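Local structure of Bse634I restriction endonuclease (Geobacillus stearothermophilus, 1KNV) at residues Y53-V58 with G69-T74; S158-P163 with L176-D181; C186-L191 with A221-R226; L197-S200 with D204-L207. The protein cleaves double-stranded DNA at a specific recognition sequence as a type II restriction endonuclease, probably with the help of bound divalent metal ions. All blocks are in the same frame, centred on the assembly; numbering follows the deposited sequence. Where two conformers were deposited one is given.

Contact 1. Residues Y53-V58 with G69-T74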
loop_
_atom_site.group_PDB
_atom_site.type_symbol
_atom_site.label_atom_id
_atom_site.label_comp_id
_atom_site.label_asym_id
_atom_site.label_seq_id
_atom_site.Cartn_x
_atom_site.Cartn_y
_atom_site.Cartn_z
ATOM N N TYR B 53 -8.310 54.638 10.541
ATOM C CA TYR B 53 -9.339 55.036 11.480
ATOM C C TYR B 53 -8.800 54.963 12.896
ATOM O O TYR B 53 -8.934 55.904 13.670
ATOM C CB TYR B 53 -10.543 54.125 11.389
ATOM C CG TYR B 53 -11.562 54.420 12.458
ATOM C CD1 TYR B 53 -12.318 55.593 12.426
ATOM C CD2 TYR B 53 -11.795 53.518 13.488
ATOM C CE1 TYR B 53 -13.286 55.850 13.394
ATOM C CE2 TYR B 53 -12.759 53.764 14.461
ATOM C CZ TYR B 53 -13.504 54.927 14.406
ATOM O OH TYR B 53 -14.481 55.150 15.346
ATOM N N VAL B 54 -8.208 53.828 13.244
ATOM C CA VAL B 54 -7.648 53.663 14.579
ATOM C C VAL B 54 -6.527 54.684 14.783
ATOM O O VAL B 54 -6.344 55.212 15.880
ATOM C CB VAL B 54 -7.105 52.224 14.786
ATOM C CG1 VAL B 54 -6.353 52.123 16.108
ATOM C CG2 VAL B 54 -8.265 51.233 14.769
ATOM N N LYS B 55 -5.782 54.965 13.720
ATOM C CA LYS B 55 -4.702 55.935 13.811
ATOM C C LYS B 55 -5.240 57.351 14.052
ATOM O O LYS B 55 -4.614 58.143 14.757
ATOM C CB LYS B 55 -3.838 55.889 12.548
ATOM C CG LYS B 55 -2.979 54.634 12.451
ATOM C CD LYS B 55 -2.073 54.672 11.229
ATOM C CE LYS B 55 -1.082 53.521 11.233
ATOM N NZ LYS B 55 -0.172 53.565 10.054
ATOM N N ASP B 56 -6.394 57.672 13.473
ATOM C CA ASP B 56 -6.982 58.984 13.685
ATOM C C ASP B 56 -7.483 59.073 15.115
ATOM O O ASP B 56 -7.327 60.105 15.766
ATOM C CB ASP B 56 -8.141 59.244 12.722
ATOM C CG ASP B 56 -7.680 59.438 11.296
ATOM O OD1 ASP B 56 -6.491 59.770 11.096
ATOM O OD2 ASP B 56 -8.509 59.273 10.378
ATOM N N VAL B 57 -8.080 57.993 15.610
ATOM C CA VAL B 57 -8.593 57.970 16.978
ATOM C C VAL B 57 -7.469 58.106 18.011
ATOM O O VAL B 57 -7.635 58.746 19.048
ATOM C CB VAL B 57 -9.378 56.675 17.243
ATOM C CG1 VAL B 57 -9.723 56.557 18.724
ATOM C CG2 VAL B 57 -10.645 56.668 16.392
ATOM N N VAL B 58 -6.325 57.495 17.732
ATOM C CA VAL B 58 -5.194 57.590 18.645
ATOM C C VAL B 58 -4.758 59.050 18.737
ATOM O O VAL B 58 -4.508 59.569 19.825
ATOM C CB VAL B 58 -3.989 56.761 18.146
ATOM C CG1 VAL B 58 -2.797 56.985 19.055
ATOM C CG2 VAL B 58 -4.345 55.287 18.107
ATOM N N GLY B 69 3.884 46.571 14.716
ATOM C CA GLY B 69 3.508 45.230 15.125
ATOM C C GLY B 69 2.059 45.131 15.560
ATOM O O GLY B 69 1.301 44.322 15.018
ATOM N N ALA B 70 1.678 45.952 16.539
ATOM C CA ALA B 70 0.313 45.966 17.059
ATOM C C ALA B 70 -0.678 46.103 15.913
ATOM O O ALA B 70 -1.729 45.455 15.908
ATOM C CB ALA B 70 0.136 47.119 18.045
ATOM N N PHE B 71 -0.331 46.946 14.940
ATOM C CA PHE B 71 -1.185 47.166 13.778
ATOM C C PHE B 71 -1.187 45.989 12.809
ATOM O O PHE B 71 -2.244 45.601 12.317
ATOM C CB PHE B 71 -0.777 48.452 13.035
ATOM C CG PHE B 71 -1.348 49.712 13.643
ATOM C CD1 PHE B 71 -0.520 50.645 14.263
ATOM C CD2 PHE B 71 -2.721 49.943 13.627
ATOM C CE1 PHE B 71 -1.052 51.783 14.861
ATOM C CE2 PHE B 71 -3.258 51.079 14.221
ATOM C CZ PHE B 71 -2.422 52.000 14.840
ATOM N N SER B 72 -0.014 45.422 12.535
ATOM C CA SER B 72 0.078 44.287 11.626
ATOM C C SER B 72 -0.756 43.144 12.179
ATOM O O SER B 72 -1.369 42.389 11.427
ATOM C CB SER B 72 1.523 43.822 11.475
ATOM O OG SER B 72 1.614 42.819 10.475
ATOM N N ASN B 73 -0.771 43.018 13.500
ATOM C CA ASN B 73 -1.550 41.973 14.151
ATOM C C ASN B 73 -3.041 42.267 14.064
ATOM O O ASN B 73 -3.840 41.370 13.815
ATOM C CB ASN B 73 -1.155 41.848 15.622
ATOM C CG ASN B 73 0.209 41.220 15.811
ATOM O OD1 ASN B 73 0.707 41.140 16.929
ATOM N ND2 ASN B 73 0.821 40.765 14.717
ATOM N N THR B 74 -3.418 43.521 14.280
ATOM C CA THR B 74 -4.822 43.890 14.220
ATOM C C THR B 74 -5.399 43.684 12.821
ATOM O O THR B 74 -6.536 43.252 12.684
ATOM C CB THR B 74 -5.028 45.341 14.666
ATOM O OG1 THR B 74 -4.659 45.465 16.048
ATOM C CG2 THR B 74 -6.473 45.741 14.506
#

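Contact 2. Residues S158-P163 with L176-D181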
loop_
_atom_site.group_PDB
_atom_site.type_symbol
_atom_site.label_atom_id
_atom_site.label_comp_id
_atom_site.label_asym_id
_atom_site.label_seq_id
_atom_site.Cartn_x
_atom_site.Cartn_y
_atom_site.Cartn_z
ATOM N N SER B 158 -31.025 26.706 11.544
ATOM C CA SER B 158 -31.717 27.794 10.855
ATOM C C SER B 158 -31.061 29.165 11.057
ATOM O O SER B 158 -31.118 30.016 10.165
ATOM C CB SER B 158 -33.181 27.866 11.306
ATOM O OG SER B 158 -33.296 28.414 12.613
ATOM N N GLU B 159 -30.438 29.382 12.215
ATOM C CA GLU B 159 -29.789 30.661 12.496
ATOM C C GLU B 159 -28.678 30.981 11.513
ATOM O O GLU B 159 -28.382 32.152 11.266
ATOM C CB GLU B 159 -29.178 30.686 13.893
ATOM C CG GLU B 159 -30.097 30.314 15.008
ATOM C CD GLU B 159 -29.909 28.884 15.406
ATOM O OE1 GLU B 159 -30.556 28.002 14.800
ATOM O OE2 GLU B 159 -29.090 28.642 16.317
ATOM N N TYR B 160 -28.044 29.940 10.982
ATOM C CA TYR B 160 -26.943 30.103 10.036
ATOM C C TYR B 160 -27.437 30.691 8.733
ATOM O O TYR B 160 -26.655 31.237 7.955
ATOM C CB TYR B 160 -26.300 28.755 9.706
ATOM C CG TYR B 160 -25.694 28.003 10.865
ATOM C CD1 TYR B 160 -25.314 26.667 10.716
ATOM C CD2 TYR B 160 -25.515 28.607 12.108
ATOM C CE1 TYR B 160 -24.775 25.948 11.775
ATOM C CE2 TYR B 160 -24.973 27.893 13.178
ATOM C CZ TYR B 160 -24.606 26.561 13.002
ATOM O OH TYR B 160 -24.069 25.841 14.045
ATOM N N ASN B 161 -28.737 30.563 8.497
ATOM C CA ASN B 161 -29.335 31.040 7.266
ATOM C C ASN B 161 -29.779 32.485 7.241
ATOM O O ASN B 161 -30.470 32.900 6.317
ATOM C CB ASN B 161 -30.488 30.129 6.879
ATOM C CG ASN B 161 -30.017 28.726 6.544
ATOM O OD1 ASN B 161 -29.045 28.555 5.805
ATOM N ND2 ASN B 161 -30.699 27.718 7.082
ATOM N N LEU B 162 -29.384 33.252 8.250
ATOM C CA LEU B 162 -29.712 34.673 8.305
ATOM C C LEU B 162 -28.431 35.404 7.916
ATOM O O LEU B 162 -27.392 35.248 8.571
ATOM C CB LEU B 162 -30.127 35.084 9.717
ATOM C CG LEU B 162 -31.343 34.368 10.307
ATOM C CD1 LEU B 162 -31.476 34.770 11.771
ATOM C CD2 LEU B 162 -32.614 34.709 9.515
ATOM N N PRO B 163 -28.478 36.202 6.837
ATOM C CA PRO B 163 -27.246 36.897 6.463
ATOM C C PRO B 163 -26.806 37.973 7.449
ATOM O O PRO B 163 -27.548 38.356 8.353
ATOM C CB PRO B 163 -27.547 37.430 5.054
ATOM C CG PRO B 163 -29.029 37.594 5.023
ATOM C CD PRO B 163 -29.561 36.436 5.860
ATOM N N LEU B 176 -16.931 33.662 14.482
ATOM C CA LEU B 176 -15.613 33.218 14.913
ATOM C C LEU B 176 -15.593 32.033 15.877
ATOM O O LEU B 176 -14.516 31.555 16.241
ATOM C CB LEU B 176 -14.850 34.395 15.540
ATOM C CG LEU B 176 -14.522 35.587 14.628
ATOM C CD1 LEU B 176 -13.824 36.676 15.433
ATOM C CD2 LEU B 176 -13.633 35.125 13.467
ATOM N N THR B 177 -16.766 31.559 16.291
ATOM C CA THR B 177 -16.846 30.426 17.219
ATOM C C THR B 177 -17.771 29.364 16.669
ATOM O O THR B 177 -18.294 28.547 17.415
ATOM C CB THR B 177 -17.392 30.847 18.600
ATOM O OG1 THR B 177 -18.716 31.383 18.452
ATOM C CG2 THR B 177 -16.486 31.888 19.245
ATOM N N LEU B 178 -17.969 29.377 15.359
ATOM C CA LEU B 178 -18.847 28.422 14.702
ATOM C C LEU B 178 -18.359 26.982 14.899
ATOM O O LEU B 178 -19.151 26.061 15.052
ATOM C CB LEU B 178 -18.926 28.774 13.215
ATOM C CG LEU B 178 -20.007 28.185 12.314
ATOM C CD1 LEU B 178 -21.398 28.422 12.891
ATOM C CD2 LEU B 178 -19.873 28.841 10.957
ATOM N N PHE B 179 -17.048 26.792 14.909
ATOM C CA PHE B 179 -16.481 25.462 15.087
ATOM C C PHE B 179 -16.958 24.793 16.373
ATOM O O PHE B 179 -16.979 23.562 16.474
ATOM C CB PHE B 179 -14.956 25.555 15.074
ATOM C CG PHE B 179 -14.392 26.520 16.083
ATOM C CD1 PHE B 179 -14.277 26.166 17.423
ATOM C CD2 PHE B 179 -13.987 27.786 15.693
ATOM C CE1 PHE B 179 -13.769 27.054 18.354
ATOM C CE2 PHE B 179 -13.478 28.678 16.624
ATOM C CZ PHE B 179 -13.370 28.307 17.958
ATOM N N LYS B 180 -17.341 25.602 17.357
ATOM C CA LYS B 180 -17.818 25.075 18.631
ATOM C C LYS B 180 -19.166 24.350 18.509
ATOM O O LYS B 180 -19.426 23.410 19.249
ATOM C CB LYS B 180 -17.944 26.203 19.659
ATOM C CG LYS B 180 -16.648 26.860 20.085
ATOM C CD LYS B 180 -16.971 27.914 21.127
ATOM C CE LYS B 180 -15.741 28.652 21.620
ATOM N NZ LYS B 180 -16.129 29.681 22.640
ATOM N N ASP B 181 -20.018 24.788 17.583
ATOM C CA ASP B 181 -21.332 24.165 17.371
ATOM C C ASP B 181 -21.231 22.744 16.811
ATOM O O ASP B 181 -22.109 21.904 17.053
ATOM C CB ASP B 181 -22.169 24.980 16.379
ATOM C CG ASP B 181 -22.571 26.331 16.915
ATOM O OD1 ASP B 181 -21.991 26.770 17.933
ATOM O OD2 ASP B 181 -23.462 26.964 16.303
#

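Contact 3. Residues C186-L191 with A221-R226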
loop_
_atom_site.group_PDB
_atom_site.type_symbol
_atom_site.label_atom_id
_atom_site.label_comp_id
_atom_site.label_asym_id
_atom_site.label_seq_id
_atom_site.Cartn_x
_atom_site.Cartn_y
_atom_site.Cartn_z
ATOM N N CYS B 186 -18.793 15.935 13.423
ATOM C CA CYS B 186 -18.461 15.698 12.027
ATOM C C CYS B 186 -17.961 14.319 11.655
ATOM O O CYS B 186 -17.026 13.806 12.254
ATOM C CB CYS B 186 -17.436 16.723 11.567
ATOM S SG CYS B 186 -18.041 18.380 11.701
ATOM N N LYS B 187 -18.594 13.733 10.644
ATOM C CA LYS B 187 -18.188 12.431 10.146
ATOM C C LYS B 187 -16.900 12.782 9.415
ATOM O O LYS B 187 -16.814 13.826 8.767
ATOM C CB LYS B 187 -19.221 11.883 9.158
ATOM C CG LYS B 187 -20.519 11.388 9.793
ATOM C CD LYS B 187 -21.548 11.020 8.727
ATOM C CE LYS B 187 -20.946 10.092 7.660
ATOM N NZ LYS B 187 -21.963 9.568 6.685
ATOM N N TRP B 188 -15.900 11.923 9.526
ATOM C CA TRP B 188 -14.613 12.182 8.903
ATOM C C TRP B 188 -14.685 12.558 7.428
ATOM O O TRP B 188 -13.951 13.440 6.987
ATOM C CB TRP B 188 -13.696 10.970 9.071
ATOM C CG TRP B 188 -14.009 9.866 8.142
ATOM C CD1 TRP B 188 -15.001 8.941 8.268
ATOM C CD2 TRP B 188 -13.338 9.576 6.910
ATOM N NE1 TRP B 188 -14.988 8.086 7.182
ATOM C CE2 TRP B 188 -13.976 8.461 6.335
ATOM C CE3 TRP B 188 -12.259 10.159 6.232
ATOM C CZ2 TRP B 188 -13.567 7.912 5.124
ATOM C CZ3 TRP B 188 -11.856 9.614 5.032
ATOM C CH2 TRP B 188 -12.506 8.506 4.491
ATOM N N ASP B 189 -15.554 11.894 6.663
ATOM C CA ASP B 189 -15.652 12.194 5.237
ATOM C C ASP B 189 -16.581 13.365 4.926
ATOM O O ASP B 189 -16.971 13.578 3.776
ATOM C CB ASP B 189 -16.082 10.957 4.453
ATOM C CG ASP B 189 -17.417 10.411 4.898
ATOM O OD1 ASP B 189 -17.999 9.640 4.113
ATOM O OD2 ASP B 189 -17.883 10.735 6.012
ATOM N N SER B 190 -16.904 14.142 5.953
ATOM C CA SER B 190 -17.779 15.291 5.767
ATOM C C SER B 190 -16.993 16.560 5.417
ATOM O O SER B 190 -17.566 17.530 4.974
ATOM C CB SER B 190 -18.632 15.540 7.018
ATOM O OG SER B 190 -19.688 14.592 7.099
ATOM N N LEU B 191 -15.678 16.546 5.613
ATOM C CA LEU B 191 -14.836 17.703 5.279
ATOM C C LEU B 191 -14.610 17.592 3.795
ATOM O O LEU B 191 -14.357 16.535 3.307
ATOM C CB LEU B 191 -13.471 17.590 5.813
ATOM C CG LEU B 191 -13.537 17.087 7.199
ATOM C CD1 LEU B 191 -12.206 16.811 7.511
ATOM C CD2 LEU B 191 -14.031 18.091 8.111
ATOM N N ALA B 221 -5.782 10.449 4.033
ATOM C CA ALA B 221 -5.483 9.241 3.270
ATOM C C ALA B 221 -5.411 8.064 4.259
ATOM O O ALA B 221 -5.805 6.939 3.940
ATOM C CB ALA B 221 -4.160 9.400 2.545
ATOM N N HIS B 222 -4.890 8.327 5.455
ATOM C CA HIS B 222 -4.803 7.298 6.480
ATOM C C HIS B 222 -6.228 6.909 6.872
ATOM O O HIS B 222 -6.546 5.732 6.993
ATOM C CB HIS B 222 -4.048 7.813 7.714
ATOM C CG HIS B 222 -4.044 6.850 8.862
ATOM N ND1 HIS B 222 -5.033 6.823 9.820
ATOM C CD2 HIS B 222 -3.192 5.838 9.176
ATOM C CE1 HIS B 222 -4.796 5.841 10.678
ATOM N NE2 HIS B 222 -3.683 5.231 10.301
ATOM N N LEU B 223 -7.092 7.901 7.065
ATOM C CA LEU B 223 -8.473 7.610 7.414
ATOM C C LEU B 223 -9.184 6.818 6.318
ATOM O O LEU B 223 -10.016 5.971 6.625
ATOM C CB LEU B 223 -9.229 8.897 7.712
ATOM C CG LEU B 223 -8.818 9.543 9.030
ATOM C CD1 LEU B 223 -9.632 10.809 9.243
ATOM C CD2 LEU B 223 -9.044 8.535 10.174
ATOM N N LYS B 224 -8.871 7.077 5.047
ATOM C CA LYS B 224 -9.499 6.330 3.946
ATOM C C LYS B 224 -9.175 4.846 4.038
ATOM O O LYS B 224 -10.017 4.024 3.706
ATOM C CB LYS B 224 -9.041 6.842 2.583
ATOM C CG LYS B 224 -9.512 8.239 2.269
ATOM C CD LYS B 224 -8.950 8.720 0.941
ATOM C CE LYS B 224 -9.448 7.873 -0.207
ATOM N NZ LYS B 224 -8.865 8.327 -1.500
ATOM N N MET B 225 -7.959 4.502 4.470
ATOM C CA MET B 225 -7.558 3.099 4.603
ATOM C C MET B 225 -8.209 2.451 5.827
ATOM O O MET B 225 -8.596 1.280 5.788
ATOM C CB MET B 225 -6.026 2.961 4.663
ATOM C CG MET B 225 -5.354 3.091 3.288
ATOM S SD MET B 225 -3.662 2.434 3.175
ATOM C CE MET B 225 -3.148 3.045 1.562
ATOM N N ARG B 226 -8.316 3.203 6.921
ATOM C CA ARG B 226 -8.978 2.706 8.118
ATOM C C ARG B 226 -10.451 2.379 7.884
ATOM O O ARG B 226 -10.930 1.320 8.296
ATOM C CB ARG B 226 -8.854 3.721 9.249
ATOM C CG ARG B 226 -7.414 4.007 9.668
ATOM C CD ARG B 226 -6.717 2.785 10.276
ATOM N NE ARG B 226 -7.209 2.437 11.612
ATOM C CZ ARG B 226 -6.886 3.069 12.741
ATOM N NH1 ARG B 226 -6.060 4.106 12.736
ATOM N NH2 ARG B 226 -7.384 2.650 13.892
#

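Contact 4. Residues L197-S200 with D204-L207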
loop_
_atom_site.group_PDB
_atom_site.type_symbol
_atom_site.label_atom_id
_atom_site.label_comp_id
_atom_site.label_asym_id
_atom_site.label_seq_id
_atom_site.Cartn_x
_atom_site.Cartn_y
_atom_site.Cartn_z
ATOM N N LEU B 197 -4.742 30.410 4.525
ATOM C CA LEU B 197 -4.726 31.817 4.119
ATOM C C LEU B 197 -3.383 32.470 4.438
ATOM O O LEU B 197 -2.972 32.489 5.604
ATOM C CB LEU B 197 -5.837 32.578 4.841
ATOM C CG LEU B 197 -7.250 32.030 4.672
ATOM C CD1 LEU B 197 -8.195 32.824 5.548
ATOM C CD2 LEU B 197 -7.672 32.106 3.213
ATOM N N LYS B 198 -2.705 33.006 3.418
ATOM C CA LYS B 198 -1.397 33.640 3.622
ATOM C C LYS B 198 -1.341 35.094 3.146
ATOM O O LYS B 198 -1.916 35.450 2.119
ATOM C CB LYS B 198 -0.288 32.850 2.908
ATOM C CG LYS B 198 -0.193 31.377 3.264
ATOM C CD LYS B 198 0.064 31.132 4.747
ATOM C CE LYS B 198 0.087 29.631 5.027
ATOM N NZ LYS B 198 0.125 29.337 6.469
ATOM N N THR B 199 -0.623 35.924 3.894
ATOM C CA THR B 199 -0.483 37.333 3.553
ATOM C C THR B 199 0.157 37.496 2.180
ATOM O O THR B 199 -0.168 38.414 1.429
ATOM C CB THR B 199 0.372 38.055 4.598
ATOM O OG1 THR B 199 -0.294 38.001 5.864
ATOM C CG2 THR B 199 0.576 39.499 4.211
ATOM N N SER B 200 1.072 36.591 1.863
ATOM C CA SER B 200 1.757 36.604 0.582
ATOM C C SER B 200 2.391 35.241 0.416
ATOM O O SER B 200 2.356 34.428 1.338
ATOM C CB SER B 200 2.845 37.678 0.566
ATOM O OG SER B 200 3.852 37.392 1.523
ATOM N N ASP B 204 8.748 31.385 3.102
ATOM C CA ASP B 204 8.288 30.720 4.310
ATOM C C ASP B 204 6.786 30.461 4.310
ATOM O O ASP B 204 6.333 29.417 4.771
ATOM C CB ASP B 204 8.700 31.520 5.562
ATOM C CG ASP B 204 7.985 32.861 5.685
ATOM O OD1 ASP B 204 7.819 33.557 4.657
ATOM O OD2 ASP B 204 7.605 33.226 6.825
ATOM N N ARG B 205 6.012 31.393 3.775
ATOM C CA ARG B 205 4.565 31.239 3.746
ATOM C C ARG B 205 4.115 30.255 2.692
ATOM O O ARG B 205 3.113 29.572 2.853
ATOM C CB ARG B 205 3.907 32.596 3.520
ATOM C CG ARG B 205 4.010 33.498 4.731
ATOM C CD ARG B 205 3.708 34.925 4.363
ATOM N NE ARG B 205 3.827 35.809 5.516
ATOM C CZ ARG B 205 3.915 37.130 5.428
ATOM N NH1 ARG B 205 3.896 37.716 4.240
ATOM N NH2 ARG B 205 4.023 37.861 6.524
ATOM N N ARG B 206 4.862 30.182 1.609
ATOM C CA ARG B 206 4.528 29.253 0.549
ATOM C C ARG B 206 4.807 27.835 1.056
ATOM O O ARG B 206 4.039 26.903 0.802
ATOM C CB ARG B 206 5.386 29.544 -0.673
ATOM C CG ARG B 206 4.836 28.974 -1.941
ATOM C CD ARG B 206 5.772 29.276 -3.084
ATOM N NE ARG B 206 6.957 28.437 -2.997
ATOM C CZ ARG B 206 8.043 28.587 -3.746
ATOM N NH1 ARG B 206 8.105 29.558 -4.647
ATOM N NH2 ARG B 206 9.064 27.750 -3.597
ATOM N N LEU B 207 5.912 27.687 1.781
ATOM C CA LEU B 207 6.305 26.401 2.322
ATOM C C LEU B 207 5.275 25.936 3.342
ATOM O O LEU B 207 4.990 24.743 3.435
ATOM C CB LEU B 207 7.694 26.484 2.964
ATOM C CG LEU B 207 8.314 25.148 3.386
ATOM C CD1 LEU B 207 8.488 24.265 2.168
ATOM C CD2 LEU B 207 9.655 25.377 4.058
#

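Contact 1. Residues Y53-V58 with G69-T74
V54 and K55 meet the ring of F71 where helix 43-60 packs beside helix 68-93, a helix-helix contact in the N-terminal part of the enzyme. The backbones stay well apart, the closest CA atoms being V54 CA and F71 CA at 9.2 Å, and a phenylalanine suits the place because its long flat side chain can span such a gap.

The apolar part lies at the rim of that ring. V54 CG1 comes to it near the ring plane, 3.8 Å from F71 CE2, and the two side chains run past each other in opposite directions. With CG1 anti to the backbone N (chi1 172°), the compact valine turns this methyl group to the aromatic edge.

The second kind of contact is made over a face. K55 crosses the ring with its extended chain: its CG sits 3.6 Å from F71 CZ, and CE stands 4.1 Å from the centroid of the F71 ring, a CH-pi contact. The ammonium group lies farther out, so its cation-pi attraction is weak at most; its salt bridge is with E51. Lysine is therefore apt here, its methylene chain covering the ring while the charged end stays with an acidic partner. The F71 ring also touches I24 of strand 19-24 and P66, while V54 rests on V11 of strand 11-16.

Within helix 68-93, T74 OG1 donates to A70 O at 2.9 Å, and T74 N shares that acceptor from the opposite face of its plane.

Contact 2. Residues S158-P163 with L176-D181
Y160 reaches across to D181 and L178, tying together two loops that flank helix 169-176. The contact is largely buried and is made by one aromatic side chain that spans 9.5 Å between Y160 CA and L178 CA, the nearest pair of backbone positions.

Its polar component is a single short hydrogen bond: Y160 OH donates to D181 OD2 at 2.6 Å. The carboxylate oxygen receives it on its anti lone pair, on the side away from the other oxygen, and lies in the plane of the ring at its edge. The two flat groups arrive from opposite directions, their planes only modestly inclined to each other (23°). Tyrosine fits because its hydroxyl is carried far enough to reach the acid while one face of the ring packs on the leucine methyl. The weak, long ion pair of D181 with K157 may add to the stability of the acid's negative charge; E159, itself in a weak, long pairing with K157, may partly offset this.

The apolar component is a CH-pi contact over one ring face. L178 CD1 stands 4.0 Å from the centroid of the Y160 ring and comes to 3.6 Å from Y160 CE2. A chi1 of -165° swings L178 CG to the side opposite the backbone N, and this brings CD1 over the ring although CB starts out past the tyrosine.

Around this pair, Y160 touches R91 of helix 68-93 and L100 of strand 99-103, while L178 rests on I102 of that same strand, an outermost strand of the mixed sheet within this chain.

Contact 3. Residues C186-L191 with A221-R226
W188, in the loop that leads into strand 191-198, lays its indole against L223 and K224 of helix 203-227. Its chi1 of 77° puts CG in the crowded position between the backbone N and the carbonyl carbon, and from there the six-membered part of the ring system extends to the helix surface.

L223 runs past the tryptophan in the opposite direction, with its CB 3.6 Å from W188 CE3 and its CD1 4.0 Å from the same atom. K224 crosses it at about a right angle: CG approaches the edge near the ring plane, 3.7 Å from W188 CH2, and the chain then bends at chi3 (63°) and carries its end away. The indole is also sandwiched, with D189 CB over the centre of one face and L223 O toward the rim of the other.

F220, stacked Y227 and T120 of helix 118-131 add to the setting of W188. Elsewhere on the same helix as L223, H222 and R226 meet a second subunit, where H222 makes an edge-to-face contact with W228 of that subunit.

Dispersion and close fit thus hold the loop to the helix. A broad indole suits this task, as does a lysine that lends its methylenes and sends its ammonium group to a weak hydrogen bond with P230 O.

Contact 4. Residues L197-S200 with D204-L207
R205 is the residue of helix 203-227 that grips K198 at the end of strand 191-198 and T199 and S200 just after it. Just before it, D204 stays apart from the strand end; its carboxylate forms a salt bridge with R202 and the residue packs against D204 of the third subunit.

R205 follows with a chain extended from CG to NE that carries the guanidinium to the turn beyond the strand. NH1 donates to S200 OG at 2.7 Å in a bent bond (N-H...O angle 139°). The hydroxyl oxygen lies only 2° out of the guanidinium plane, while T199 CB covers one face, 3.6 Å from R205 NH1. Serine is apt for this place: its chi1 of 64° sets OG between backbone N and carbonyl carbon, from where it meets the edge of the cation. Nearer the helix, R205 CB passes 3.2 Å from S200 O, and CD is 3.4 Å from the same oxygen. K198, bent at chi2, lays its methylenes CG to CE against R205 O, CE at 3.7 Å.

R206 turns away to a salt bridge with D248, and L207 packs on H211 of the third subunit.

L197 and D146 have been seen to bind calcium in this enzyme, though none is bound to this chain; the closeness of D146 and K198, side chains about 5 Å apart, is consistent with the metal-dependent core of the PD-(D/E)XK nucleases, its clan. The contact closes the first turn of a beta-alpha-beta crossover: strand 191-198 runs between strands 147-151 and 235-240, and helix 203-227 leads on to strand 235-240, while L197 packs on helix 68-93.

In the fold
Contacts 1, 2 and 3 are buried, whereas contact 4 lies at the surface. Their chemistry follows: the first and third rest on an aromatic ring with aliphatic neighbours, including lysine methylenes; contact 2 adds a short tyrosine-to-carboxylate hydrogen bond, and contact 4 relies on a guanidinium and a hydroxyl. Contacts 3 and 4 both use helix 203-227, near its end and its start, with contact 4 nested inside the loop closed by contact 3. Helix 68-93 furnishes one side of contact 1 and borders contacts 2 and 4. Contacts 1 and 3 lie on opposite sides of the chain's centre, 42 Å apart between centres, while contact 4 includes L197 of the calcium site and comes close to D146.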